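Local coordinates for protein putative P450-like enzyme (Streptomyces himastatinicus ATCC 53653, PDB 5Z9J) that binds heme and probably works as a cytochrome P450 monooxygenase in bacterial secondary metabolism, at residues E68-G73 and K181-L186; R87-H92 and A215-Q220. All blocks are in the same frame, centred on the assembly; numbering follows the deposited sequence.

How the interactions relate
From the N terminus, the chain first lays down 68-73 and 87-92, then runs on through a largely helical stretch before returning to each in the same order. Interaction 1 closes when 181-186, on the long helix 172-202, comes back to 68-73 across 107 intervening residues; interaction 2 closes when 215-220 meets 87-92 across 122. The two loops therefore cross rather than nest. Their centres lie 20 Å apart, and nothing touches between them. Helix 224-238, which follows 215-220 in sequence, meets both: its N229 hydrogen-bonds to carbonyls of 68-73, while I230 touches V90 of 87-92 and Q226 touches V217 of 215-220. Interaction 2 also reaches the heme through R87.

Interaction 1 of 2, residues E68-G73 and K181-L186; sequences EAIVEG and KELELL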
ATOM      1  N   GLU A  68     -13.390   7.691 -18.747  1.00 44.73           N
ATOM      2  CA  GLU A  68     -13.282   8.482 -17.524  1.00 49.05           C
ATOM      3  C   GLU A  68     -14.433   8.205 -16.550  1.00 49.43           C
ATOM      4  O   GLU A  68     -14.240   8.193 -15.343  1.00 49.93           O
ATOM      5  CB  GLU A  68     -13.255   9.973 -17.874  1.00 55.29           C
ATOM      6  CG  GLU A  68     -12.187  10.333 -18.888  1.00 59.37           C
ATOM      7  CD  GLU A  68     -12.588   9.927 -20.308  1.00 64.29           C
ATOM      8  OE1 GLU A  68     -11.889   9.074 -20.899  1.00 66.65           O
ATOM      9  OE2 GLU A  68     -13.599  10.454 -20.833  1.00 67.50           O
ATOM     10  N   ALA A  69     -15.638   8.015 -17.076  1.00 50.97           N
ATOM     11  CA  ALA A  69     -16.801   7.759 -16.236  1.00 51.72           C
ATOM     12  C   ALA A  69     -16.631   6.453 -15.474  1.00 50.76           C
ATOM     13  O   ALA A  69     -17.162   6.303 -14.378  1.00 52.02           O
ATOM     14  CB  ALA A  69     -18.047   7.729 -17.053  1.00 54.51           C
ATOM     15  N   ILE A  70     -15.910   5.506 -16.069  1.00 48.14           N
ATOM     16  CA  ILE A  70     -15.629   4.226 -15.439  1.00 45.54           C
ATOM     17  C   ILE A  70     -14.606   4.308 -14.285  1.00 44.49           C
ATOM     18  O   ILE A  70     -14.732   3.594 -13.290  1.00 44.46           O
ATOM     19  CB  ILE A  70     -15.165   3.216 -16.486  1.00 43.86           C
ATOM     20  CG1 ILE A  70     -16.296   2.967 -17.471  1.00 45.60           C
ATOM     21  CG2 ILE A  70     -14.731   1.894 -15.841  1.00 41.62           C
ATOM     22  CD1 ILE A  70     -15.918   2.078 -18.543  1.00 45.83           C
ATOM     23  N   VAL A  71     -13.564   5.122 -14.439  1.00 42.91           N
ATOM     24  CA  VAL A  71     -12.556   5.229 -13.391  1.00 40.71           C
ATOM     25  C   VAL A  71     -12.772   6.345 -12.373  1.00 40.34           C
ATOM     26  O   VAL A  71     -12.018   6.445 -11.407  1.00 38.39           O
ATOM     27  CB  VAL A  71     -11.150   5.430 -13.998  1.00 38.81           C
ATOM     28  CG1 VAL A  71     -10.776   4.255 -14.862  1.00 38.01           C
ATOM     29  CG2 VAL A  71     -11.124   6.718 -14.852  1.00 39.96           C
ATOM     30  N   GLU A  72     -13.799   7.160 -12.544  1.00 42.56           N
ATOM     31  CA  GLU A  72     -13.987   8.282 -11.605  1.00 45.34           C
ATOM     32  C   GLU A  72     -14.363   7.850 -10.183  1.00 44.11           C
ATOM     33  O   GLU A  72     -15.179   6.931  -9.974  1.00 44.71           O
ATOM     34  CB  GLU A  72     -15.013   9.283 -12.142  1.00 50.02           C
ATOM     35  CG  GLU A  72     -16.426   8.776 -12.131  1.00 54.43           C
ATOM     36  CD  GLU A  72     -17.396   9.839 -12.531  1.00 59.61           C
ATOM     37  OE1 GLU A  72     -16.966  11.010 -12.632  1.00 60.88           O
ATOM     38  OE2 GLU A  72     -18.567   9.499 -12.798  1.00 62.28           O
ATOM     39  N   GLY A  73     -13.766   8.552  -9.217  1.00 42.14           N
ATOM     40  CA  GLY A  73     -13.862   8.234  -7.796  1.00 38.61           C
ATOM     41  C   GLY A  73     -12.533   7.686  -7.278  1.00 34.48           C
ATOM     42  O   GLY A  73     -12.250   7.710  -6.091  1.00 31.93           O
ATOM     43  N   LYS A 181      -9.575  -7.094 -19.323  1.00 49.31           N
ATOM     44  CA  LYS A 181      -9.783  -7.909 -18.126  1.00 48.34           C
ATOM     45  C   LYS A 181     -10.015  -6.992 -16.915  1.00 46.88           C
ATOM     46  O   LYS A 181     -10.871  -7.275 -16.082  1.00 46.90           O
ATOM     47  CB  LYS A 181      -8.600  -8.851 -17.885  1.00 47.06           C
ATOM     48  N   GLU A 182      -9.284  -5.876 -16.855  1.00 45.46           N
ATOM     49  CA  GLU A 182      -9.494  -4.851 -15.823  1.00 45.25           C
ATOM     50  C   GLU A 182     -10.925  -4.321 -15.868  1.00 45.36           C
ATOM     51  O   GLU A 182     -11.548  -4.086 -14.831  1.00 45.00           O
ATOM     52  CB  GLU A 182      -8.516  -3.674 -15.979  1.00 46.31           C
ATOM     53  CG  GLU A 182      -8.667  -2.578 -14.907  1.00 47.99           C
ATOM     54  CD  GLU A 182      -7.456  -1.628 -14.836  1.00 50.10           C
ATOM     55  OE1 GLU A 182      -6.449  -1.908 -15.527  1.00 51.98           O
ATOM     56  OE2 GLU A 182      -7.512  -0.612 -14.092  1.00 50.06           O
ATOM     57  N   LEU A 183     -11.426  -4.102 -17.078  1.00 46.31           N
ATOM     58  CA  LEU A 183     -12.783  -3.608 -17.267  1.00 45.92           C
ATOM     59  C   LEU A 183     -13.848  -4.592 -16.782  1.00 47.64           C
ATOM     60  O   LEU A 183     -14.835  -4.188 -16.144  1.00 46.21           O
ATOM     61  CB  LEU A 183     -13.026  -3.272 -18.743  1.00 45.17           C
ATOM     62  CG  LEU A 183     -14.465  -2.888 -19.125  1.00 44.37           C
ATOM     63  CD1 LEU A 183     -14.920  -1.619 -18.443  1.00 43.70           C
ATOM     64  CD2 LEU A 183     -14.579  -2.718 -20.631  1.00 45.48           C
ATOM     65  N   GLU A 184     -13.645  -5.874 -17.077  1.00 49.90           N
ATOM     66  CA  GLU A 184     -14.588  -6.894 -16.647  1.00 51.00           C
ATOM     67  C   GLU A 184     -14.625  -6.924 -15.112  1.00 46.63           C
ATOM     68  O   GLU A 184     -15.680  -7.113 -14.516  1.00 46.68           O
ATOM     69  CB  GLU A 184     -14.201  -8.259 -17.229  1.00 54.74           C
ATOM     70  CG  GLU A 184     -14.179  -8.315 -18.777  1.00 59.02           C
ATOM     71  CD  GLU A 184     -15.556  -8.273 -19.415  1.00 64.34           C
ATOM     72  OE1 GLU A 184     -16.556  -8.546 -18.716  1.00 66.37           O
ATOM     73  OE2 GLU A 184     -15.646  -7.984 -20.630  1.00 66.81           O
ATOM     74  N   LEU A 185     -13.485  -6.662 -14.476  1.00 42.60           N
ATOM     75  CA  LEU A 185     -13.428  -6.720 -13.028  1.00 40.62           C
ATOM     76  C   LEU A 185     -14.066  -5.468 -12.431  1.00 40.41           C
ATOM     77  O   LEU A 185     -14.801  -5.554 -11.436  1.00 39.63           O
ATOM     78  CB  LEU A 185     -11.965  -6.847 -12.547  1.00 38.46           C
ATOM     79  CG  LEU A 185     -11.746  -6.887 -11.041  1.00 37.75           C
ATOM     80  CD1 LEU A 185     -12.507  -8.032 -10.414  1.00 36.98           C
ATOM     81  CD2 LEU A 185     -10.266  -6.994 -10.692  1.00 37.53           C
ATOM     82  N   LEU A 186     -13.938  -4.339 -13.116  1.00 40.83           N
ATOM     83  CA  LEU A 186     -14.565  -3.122 -12.621  1.00 41.32           C
ATOM     84  C   LEU A 186     -16.063  -3.220 -12.691  1.00 43.46           C
ATOM     85  O   LEU A 186     -16.764  -2.700 -11.831  1.00 44.49           O
ATOM     86  CB  LEU A 186     -14.136  -1.905 -13.428  1.00 40.47           C
ATOM     87  CG  LEU A 186     -12.683  -1.554 -13.252  1.00 38.43           C
ATOM     88  CD1 LEU A 186     -12.310  -0.362 -14.120  1.00 37.84           C
ATOM     89  CD2 LEU A 186     -12.408  -1.298 -11.782  1.00 37.92           C
TER
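No ring, amide or other flat group stands where I70 meets L183 and L186, so there are no faces or edges to match: methyl groups of three branched aliphatic chains make the closest contacts. I70 divides between its two partners. Its CG1-CD1 arm is extended (chi2 177°) and brings CD1 to 3.8 Å from CD1 of L183, the two side chains crossing at about a right angle. The shorter branch, CG2, lies anti to the backbone N and meets CD1 of L186 at 3.7 Å, with the chains set obliquely. L183 and L186 are three residues apart on one helix, and each offers a single methyl to a different branch of the same isoleucine. With CG anti to the backbone N (chi1 173°), L183 carries CD1 across to I70. No hydrogen bond crosses, and only 133 Å² is buried in total, as befits a small apolar contact near the surface. In P450 topology, 68-71 is consistent with the B' helix of the B-C region and 172-202 with helix G. L66, just ahead of the short helix, touches V71, E182 and L186. N229 ND2 of helix 224-238 hydrogen-bonds to the carbonyls of I70 and E72, and S225 OG to that of A69, while L185 packs on W155 and M159 of helix 147-163.

Interaction 2 of 2, residues R87-H92 and A215-Q220; sequences RGLVDH and AEVDGQ. With HEM (protoporphyrin IX containing Fe), chain E.
With chi1 at -61°, L89 carries its CG beside its own backbone N, so that both methyls, CD1 and CD2, meet CG1 of V217, which is also placed beside the backbone N (chi1 -76°). V217 CG1 lies 3.6 Å from L89 CD1 and 3.7 Å from L89 CD2, the side chains crossing at about a right angle. L89 CD2 also touches A215 CB, at 3.9 Å. The helix 82-93 is consistent with the P450 C helix, and 216-217, a weakly bonded strand, pairs with 220-221 in a small hairpin whose V217-Q220 turn is of type I'. Away from the leucine, R87 extends to the heme: propionate oxygen O2D lies at the edge of the guanidinium, near its plane, and accepts from NH1 at 3.0 Å (N-H...O 142°). NH1 is also hydrogen-bonded to F346 O. D91, one turn along, holds R87 through a salt bridge whose NE-to-OD2 hydrogen bond, at 3.3 Å, is weak. Replaced by alanine, this arginine would probably leave the propionate oxygen without its charged donor and D91 without its salt-bridge mate. H83, R289 and H345 also hydrogen-bond to the heme, and V90 rests on I230 of helix 224-238.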
ATOM      1  N   ARG A  87     -11.086  13.127  -2.027  1.00 40.53           N
ATOM      2  CA  ARG A  87     -10.317  12.756  -0.853  1.00 38.22           C
ATOM      3  C   ARG A  87     -10.991  13.273   0.412  1.00 38.39           C
ATOM      4  O   ARG A  87     -10.982  12.602   1.459  1.00 37.07           O
ATOM      5  CB  ARG A  87      -8.881  13.296  -0.917  1.00 37.46           C
ATOM      6  CG  ARG A  87      -8.075  12.680   0.224  1.00 38.10           C
ATOM      7  CD  ARG A  87      -6.730  13.290   0.499  1.00 38.84           C
ATOM      8  NE  ARG A  87      -6.226  12.790   1.784  1.00 38.33           N
ATOM      9  CZ  ARG A  87      -5.204  11.948   1.939  1.00 36.34           C
ATOM     10  NH1 ARG A  87      -4.502  11.514   0.890  1.00 33.52           N
ATOM     11  NH2 ARG A  87      -4.844  11.594   3.169  1.00 36.04           N
ATOM     12  N   GLY A  88     -11.550  14.478   0.325  1.00 39.68           N
ATOM     13  CA  GLY A  88     -12.277  15.061   1.445  1.00 41.61           C
ATOM     14  C   GLY A  88     -13.484  14.266   1.931  1.00 43.26           C
ATOM     15  O   GLY A  88     -13.661  14.099   3.148  1.00 42.08           O
ATOM     16  N   LEU A  89     -14.298  13.737   1.004  1.00 46.25           N
ATOM     17  CA  LEU A  89     -15.500  12.991   1.428  1.00 49.63           C
ATOM     18  C   LEU A  89     -15.128  11.756   2.217  1.00 49.08           C
ATOM     19  O   LEU A  89     -15.764  11.442   3.219  1.00 49.31           O
ATOM     20  CB  LEU A  89     -16.378  12.494   0.272  1.00 50.64           C
ATOM     21  CG  LEU A  89     -17.117  13.264  -0.800  1.00 53.30           C
ATOM     22  CD1 LEU A  89     -16.174  14.103  -1.515  1.00 51.99           C
ATOM     23  CD2 LEU A  89     -17.813  12.338  -1.795  1.00 54.57           C
ATOM     24  N   VAL A  90     -14.089  11.072   1.737  1.00 47.92           N
ATOM     25  CA  VAL A  90     -13.657   9.799   2.292  1.00 46.50           C
ATOM     26  C   VAL A  90     -13.008  10.026   3.637  1.00 46.65           C
ATOM     27  O   VAL A  90     -13.251   9.260   4.581  1.00 44.90           O
ATOM     28  CB  VAL A  90     -12.676   9.072   1.336  1.00 41.06           C
ATOM     29  CG1 VAL A  90     -12.205   7.741   1.930  1.00 38.95           C
ATOM     30  CG2 VAL A  90     -13.321   8.878  -0.042  1.00 40.41           C
ATOM     31  N   ASP A  91     -12.173  11.071   3.709  1.00 49.00           N
ATOM     32  CA  ASP A  91     -11.558  11.492   4.976  1.00 50.88           C
ATOM     33  C   ASP A  91     -12.661  11.741   5.983  1.00 49.49           C
ATOM     34  O   ASP A  91     -12.693  11.155   7.052  1.00 49.21           O
ATOM     35  CB  ASP A  91     -10.742  12.794   4.841  1.00 54.80           C
ATOM     36  CG  ASP A  91      -9.373  12.607   4.179  1.00 56.12           C
ATOM     37  OD1 ASP A  91      -8.825  11.492   4.207  1.00 58.53           O
ATOM     38  OD2 ASP A  91      -8.806  13.610   3.676  1.00 56.81           O
ATOM     39  N   HIS A  92     -13.595  12.587   5.585  1.00 48.99           N
ATOM     40  CA  HIS A  92     -14.734  12.922   6.405  1.00 49.49           C
ATOM     41  C   HIS A  92     -15.529  11.680   6.778  1.00 48.53           C
ATOM     42  O   HIS A  92     -16.039  11.564   7.904  1.00 49.04           O
ATOM     43  CB  HIS A  92     -15.664  13.896   5.686  1.00 51.31           C
ATOM     44  CG  HIS A  92     -16.752  14.425   6.562  1.00 55.01           C
ATOM     45  ND1 HIS A  92     -17.988  13.820   6.672  1.00 57.28           N
ATOM     46  CD2 HIS A  92     -16.806  15.532   7.340  1.00 57.95           C
ATOM     47  CE1 HIS A  92     -18.744  14.515   7.501  1.00 60.37           C
ATOM     48  NE2 HIS A  92     -18.052  15.563   7.917  1.00 61.01           N
ATOM     49  N   ALA A 215     -23.110  11.035   0.975  1.00 60.89           N
ATOM     50  CA  ALA A 215     -22.119  12.057   0.613  1.00 59.74           C
ATOM     51  C   ALA A 215     -22.403  12.620  -0.781  1.00 61.31           C
ATOM     52  O   ALA A 215     -23.083  11.976  -1.582  1.00 61.89           O
ATOM     53  CB  ALA A 215     -20.715  11.496   0.687  1.00 57.22           C
ATOM     54  N   GLU A 216     -21.918  13.834  -1.047  1.00 62.76           N
ATOM     55  CA  GLU A 216     -22.207  14.551  -2.300  1.00 65.36           C
ATOM     56  C   GLU A 216     -21.007  15.307  -2.907  1.00 64.52           C
ATOM     57  O   GLU A 216     -20.218  15.907  -2.188  1.00 64.17           O
ATOM     58  CB  GLU A 216     -23.360  15.546  -2.085  1.00 68.81           C
ATOM     59  CG  GLU A 216     -24.731  14.913  -1.845  1.00 70.58           C
ATOM     60  CD  GLU A 216     -25.824  15.946  -1.601  1.00 73.34           C
ATOM     61  OE1 GLU A 216     -25.491  17.140  -1.433  1.00 73.48           O
ATOM     62  OE2 GLU A 216     -27.021  15.572  -1.582  1.00 75.24           O
ATOM     63  N   VAL A 217     -20.873  15.260  -4.235  1.00 64.38           N
ATOM     64  CA  VAL A 217     -19.886  16.081  -4.959  1.00 64.55           C
ATOM     65  C   VAL A 217     -20.591  16.948  -6.002  1.00 67.51           C
ATOM     66  O   VAL A 217     -21.389  16.454  -6.799  1.00 68.64           O
ATOM     67  CB  VAL A 217     -18.797  15.233  -5.669  1.00 67.64           C
ATOM     68  CG1 VAL A 217     -17.774  14.714  -4.671  1.00 65.55           C
ATOM     69  CG2 VAL A 217     -19.419  14.079  -6.468  1.00 68.02           C
ATOM     70  N   ASP A 218     -20.268  18.240  -5.991  1.00 69.21           N
ATOM     71  CA  ASP A 218     -20.976  19.253  -6.773  1.00 72.11           C
ATOM     72  C   ASP A 218     -22.469  19.174  -6.478  1.00 73.42           C
ATOM     73  O   ASP A 218     -23.296  19.312  -7.377  1.00 75.30           O
ATOM     74  CB  ASP A 218     -20.734  19.081  -8.283  1.00 73.33           C
ATOM     75  CG  ASP A 218     -19.268  19.215  -8.670  1.00 73.02           C
ATOM     76  OD1 ASP A 218     -18.648  20.233  -8.295  1.00 74.37           O
ATOM     77  OD2 ASP A 218     -18.748  18.319  -9.372  1.00 71.43           O
ATOM     78  N   GLY A 219     -22.807  18.979  -5.208  1.00 72.81           N
ATOM     79  CA  GLY A 219     -24.189  18.977  -4.753  1.00 74.41           C
ATOM     80  C   GLY A 219     -24.998  17.754  -5.168  1.00 74.84           C
ATOM     81  O   GLY A 219     -26.221  17.710  -4.980  1.00 76.08           O
ATOM     82  N   GLN A 220     -24.319  16.770  -5.757  1.00 73.65           N
ATOM     83  CA  GLN A 220     -24.943  15.528  -6.211  1.00 71.55           C
ATOM     84  C   GLN A 220     -24.352  14.308  -5.457  1.00 60.80           C
ATOM     85  O   GLN A 220     -23.144  14.224  -5.246  1.00 58.94           O
ATOM     86  CB  GLN A 220     -24.765  15.355  -7.723  1.00 70.44           C
ATOM     87  CG  GLN A 220     -25.137  16.543  -8.673  1.00 77.34           C
ATOM     88  CD  GLN A 220     -26.267  17.466  -8.194  1.00 79.88           C
ATOM     89  OE1 GLN A 220     -26.021  18.542  -7.643  1.00 81.77           O
ATOM     90  NE2 GLN A 220     -27.511  17.063  -8.445  1.00 80.28           N
TER
HETATM   91  CHA HEM E 401      -1.988   6.575  -0.355  1.00 22.04           C
HETATM   92  CHB HEM E 401       1.328   3.561   1.357  1.00 23.75           C
HETATM   93  CHC HEM E 401      -2.076   1.570   4.156  1.00 21.59           C
HETATM   94  CHD HEM E 401      -5.506   3.887   1.768  1.00 20.05           C
HETATM   95  C1A HEM E 401      -0.756   5.995  -0.156  1.00 21.94           C
HETATM   96  C2A HEM E 401       0.529   6.365  -0.756  1.00 24.23           C
HETATM   97  C3A HEM E 401       1.455   5.538  -0.265  1.00 22.40           C
HETATM   98  C4A HEM E 401       0.781   4.605   0.651  1.00 23.31           C
HETATM   99  CMA HEM E 401       2.948   5.542  -0.619  1.00 21.77           C
HETATM  100  CAA HEM E 401       0.783   7.508  -1.760  1.00 26.63           C
HETATM  101  CBA HEM E 401       0.362   7.109  -3.180  1.00 27.48           C
HETATM  102  CGA HEM E 401       0.874   8.102  -4.232  1.00 28.39           C
HETATM  103  O1A HEM E 401       0.756   7.846  -5.456  1.00 30.29           O
HETATM  104  O2A HEM E 401       1.382   9.186  -3.893  1.00 26.05           O
HETATM  105  C1B HEM E 401       0.703   2.809   2.311  1.00 24.78           C
HETATM  106  C2B HEM E 401       1.377   1.927   3.227  1.00 24.88           C
HETATM  107  C3B HEM E 401       0.436   1.377   4.003  1.00 23.64           C
HETATM  108  C4B HEM E 401      -0.857   1.886   3.573  1.00 22.66           C
HETATM  109  CMB HEM E 401       2.905   1.741   3.224  1.00 26.32           C
HETATM  110  CAB HEM E 401       0.568   0.364   5.146  1.00 23.84           C
HETATM  111  CBB HEM E 401       1.736  -0.097   5.594  1.00 22.73           C
HETATM  112  C1C HEM E 401      -3.326   2.033   3.790  1.00 20.89           C
HETATM  113  C2C HEM E 401      -4.625   1.668   4.409  1.00 19.68           C
HETATM  114  C3C HEM E 401      -5.556   2.326   3.734  1.00 20.48           C
HETATM  115  C4C HEM E 401      -4.894   3.071   2.693  1.00 20.47           C
HETATM  116  CMC HEM E 401      -4.765   0.736   5.626  1.00 17.34           C
HETATM  117  CAC HEM E 401      -7.099   2.370   3.855  1.00 21.94           C
HETATM  118  CBC HEM E 401      -7.793   1.738   4.790  1.00 22.27           C
HETATM  119  C1D HEM E 401      -4.876   4.779   0.962  1.00 20.42           C
HETATM  120  C2D HEM E 401      -5.552   5.640   0.038  1.00 21.62           C
HETATM  121  C3D HEM E 401      -4.459   6.482  -0.595  1.00 22.13           C
HETATM  122  C4D HEM E 401      -3.221   6.051  -0.012  1.00 21.84           C
HETATM  123  CMD HEM E 401      -7.070   5.710  -0.263  1.00 20.75           C
HETATM  124  CAD HEM E 401      -4.659   7.524  -1.701  1.00 23.93           C
HETATM  125  CBD HEM E 401      -4.843   8.907  -1.113  1.00 24.83           C
HETATM  126  CGD HEM E 401      -4.824   9.910  -2.253  1.00 25.86           C
HETATM  127  O1D HEM E 401      -4.424   9.566  -3.390  1.00 26.13           O
HETATM  128  O2D HEM E 401      -5.191  11.089  -2.012  1.00 26.76           O
HETATM  129  NA  HEM E 401      -0.534   4.937   0.680  1.00 23.92           N
HETATM  130  NB  HEM E 401      -0.668   2.748   2.536  1.00 24.40           N
HETATM  131  NC  HEM E 401      -3.575   2.858   2.757  1.00 22.44           N
HETATM  132  ND  HEM E 401      -3.497   5.061   0.940  1.00 24.53           N
HETATM  133 FE   HEM E 401      -2.102   4.015   1.817  1.00 58.43          FE